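Local coordinates for protein adenylyltransferase (Bartonella henselae str. Houston-1, PDB 5NH2) that transfers AMP from ATP onto tyrosine or threonine residues of host target proteins through its Fic domain, as part of bacterial virulence, at residues 8-13 / 87-92. Numbering follows the deposited sequence.
Sequences PHHYVY and DGTTAA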
loop_
_atom_site.group_PDB
_atom_site.type_symbol
_atom_site.label_atom_id
_atom_site.label_comp_id
_atom_site.label_asym_id
_atom_site.label_seq_id
_atom_site.Cartn_x
_atom_site.Cartn_y
_atom_site.Cartn_z
ATOM N N PRO A 8 24.192 8.570 -10.937
ATOM C CA PRO A 8 23.140 8.431 -9.914
ATOM C C PRO A 8 23.340 9.407 -8.790
ATOM O O PRO A 8 22.362 9.954 -8.249
ATOM C CB PRO A 8 23.292 6.984 -9.448
ATOM C CG PRO A 8 24.141 6.310 -10.491
ATOM C CD PRO A 8 24.995 7.345 -11.098
ATOM N N HIS A 9 24.603 9.718 -8.500
ATOM C CA HIS A 9 24.914 10.701 -7.479
ATOM C C HIS A 9 24.210 12.024 -7.732
ATOM O O HIS A 9 24.001 12.797 -6.790
ATOM C CB HIS A 9 26.430 10.933 -7.414
ATOM C CG HIS A 9 27.208 9.763 -6.894
ATOM N ND1 HIS A 9 26.959 8.465 -7.283
ATOM C CD2 HIS A 9 28.250 9.701 -6.029
ATOM C CE1 HIS A 9 27.805 7.651 -6.675
ATOM N NE2 HIS A 9 28.599 8.376 -5.907
ATOM N N HIS A 10 23.893 12.343 -8.997
ATOM C CA HIS A 10 23.309 13.648 -9.291
ATOM C C HIS A 10 21.880 13.813 -8.766
ATOM O O HIS A 10 21.349 14.931 -8.833
ATOM C CB HIS A 10 23.356 13.915 -10.805
ATOM C CG HIS A 10 24.727 14.273 -11.310
ATOM N ND1 HIS A 10 25.085 14.161 -12.635
ATOM C CD2 HIS A 10 25.817 14.760 -10.665
ATOM C CE1 HIS A 10 26.336 14.557 -12.783
ATOM N NE2 HIS A 10 26.802 14.925 -11.605
ATOM N N TYR A 11 21.245 12.740 -8.264
ATOM C CA TYR A 11 19.924 12.857 -7.627
ATOM C C TYR A 11 19.956 13.523 -6.231
ATOM O O TYR A 11 18.913 14.004 -5.768
ATOM C CB TYR A 11 19.288 11.469 -7.490
ATOM C CG TYR A 11 18.587 10.892 -8.717
ATOM C CD1 TYR A 11 17.371 11.400 -9.144
ATOM C CD2 TYR A 11 19.100 9.766 -9.385
ATOM C CE1 TYR A 11 16.695 10.864 -10.257
ATOM C CE2 TYR A 11 18.427 9.220 -10.512
ATOM C CZ TYR A 11 17.219 9.762 -10.929
ATOM O OH TYR A 11 16.533 9.232 -12.023
ATOM N N VAL A 12 21.112 13.555 -5.545
ATOM C CA VAL A 12 21.224 14.052 -4.175
ATOM C C VAL A 12 22.100 15.301 -4.101
ATOM O O VAL A 12 22.991 15.534 -4.930
ATOM C CB VAL A 12 21.793 12.964 -3.245
ATOM C CG1 VAL A 12 20.915 11.696 -3.308
ATOM C CG2 VAL A 12 23.238 12.670 -3.657
ATOM N N TYR A 13 21.859 16.101 -3.069
ATOM C CA TYR A 13 22.710 17.253 -2.848
ATOM C C TYR A 13 24.131 16.771 -2.528
ATOM O O TYR A 13 24.301 15.841 -1.728
ATOM C CB TYR A 13 22.176 18.143 -1.722
ATOM C CG TYR A 13 20.855 18.781 -2.020
ATOM C CD1 TYR A 13 19.722 18.389 -1.354
ATOM C CD2 TYR A 13 20.739 19.772 -2.978
ATOM C CE1 TYR A 13 18.480 18.977 -1.613
ATOM C CE2 TYR A 13 19.494 20.341 -3.287
ATOM C CZ TYR A 13 18.365 19.949 -2.582
ATOM O OH TYR A 13 17.126 20.490 -2.862
ATOM N N ASP A 87 19.238 22.581 -12.416
ATOM C CA ASP A 87 20.599 23.040 -12.097
ATOM C C ASP A 87 21.655 22.631 -13.121
ATOM O O ASP A 87 22.825 22.950 -12.922
ATOM C CB ASP A 87 21.033 22.543 -10.703
ATOM C CG ASP A 87 21.144 21.002 -10.601
ATOM O OD1 ASP A 87 21.351 20.319 -11.610
ATOM O OD2 ASP A 87 21.045 20.463 -9.473
ATOM N N GLY A 88 21.299 21.877 -14.167
ATOM C CA GLY A 88 22.214 21.502 -15.207
ATOM C C GLY A 88 22.722 20.068 -15.155
ATOM O O GLY A 88 23.209 19.571 -16.179
ATOM N N THR A 89 22.661 19.396 -14.000
ATOM C CA THR A 89 23.228 18.053 -13.877
ATOM C C THR A 89 22.247 17.003 -14.388
ATOM O O THR A 89 21.035 17.224 -14.412
ATOM C CB THR A 89 23.606 17.765 -12.431
ATOM O OG1 THR A 89 22.411 17.635 -11.666
ATOM C CG2 THR A 89 24.402 18.959 -11.847
ATOM N N THR A 90 22.777 15.859 -14.809
ATOM C CA THR A 90 21.958 14.792 -15.373
ATOM C C THR A 90 22.152 13.493 -14.594
ATOM O O THR A 90 23.278 12.999 -14.437
ATOM C CB THR A 90 22.264 14.590 -16.864
ATOM O OG1 THR A 90 22.275 15.859 -17.509
ATOM C CG2 THR A 90 21.165 13.759 -17.520
ATOM N N ALA A 91 21.047 12.953 -14.107
ATOM C CA ALA A 91 21.025 11.803 -13.228
ATOM C C ALA A 91 20.302 10.653 -13.917
ATOM O O ALA A 91 19.438 10.862 -14.774
ATOM C CB ALA A 91 20.306 12.177 -11.900
ATOM N N ALA A 92 20.680 9.436 -13.552
ATOM C CA ALA A 92 19.918 8.224 -13.847
ATOM C C ALA A 92 20.386 7.151 -12.878
ATOM O O ALA A 92 21.495 7.230 -12.338
ATOM C CB ALA A 92 20.098 7.743 -15.285
#
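P8 and H10 lie against A92 and A91, where the 3-10 turn 8-11 rests on the short strand 90-91: P8 CA is 5.1 Å from A92 CA and H10 CA 4.9 Å from A91 CA. From the strand, A91 packs against two side chains: its CB meets CB of H10 at 3.7 Å and also sits over the centre of the Y11 ring, a CH-pi contact 11° off the normal. The edge of that ring, at CE2, meets the backbone carbon of A92. H10 turns its CG anti to its own carbonyl carbon (chi1 -75°), which sends the imidazole across to T89 and T90. There ND1 donates to T90 O at 2.8 Å, nearly straight at 168°; the oxygen lies in the ring plane, whereas ND1 stands above the carbonyl plane. T89 CB covers one imidazole face, 3.9 Å from its centroid. T89 is itself held by D87, whose OD1 takes both T89 N, closing an Asx turn, and T89 OG1. K20 NZ forms a salt bridge with D87 OD2 and a hydrogen bond with H10 O, bridging the segments. Bonded through ND1-H and packed on one face, the imidazole should be restrained in its rotation, consistent with the N-terminal turn being held against the Fic domain's two-stranded hairpin, close to F85 of the probable ATP site.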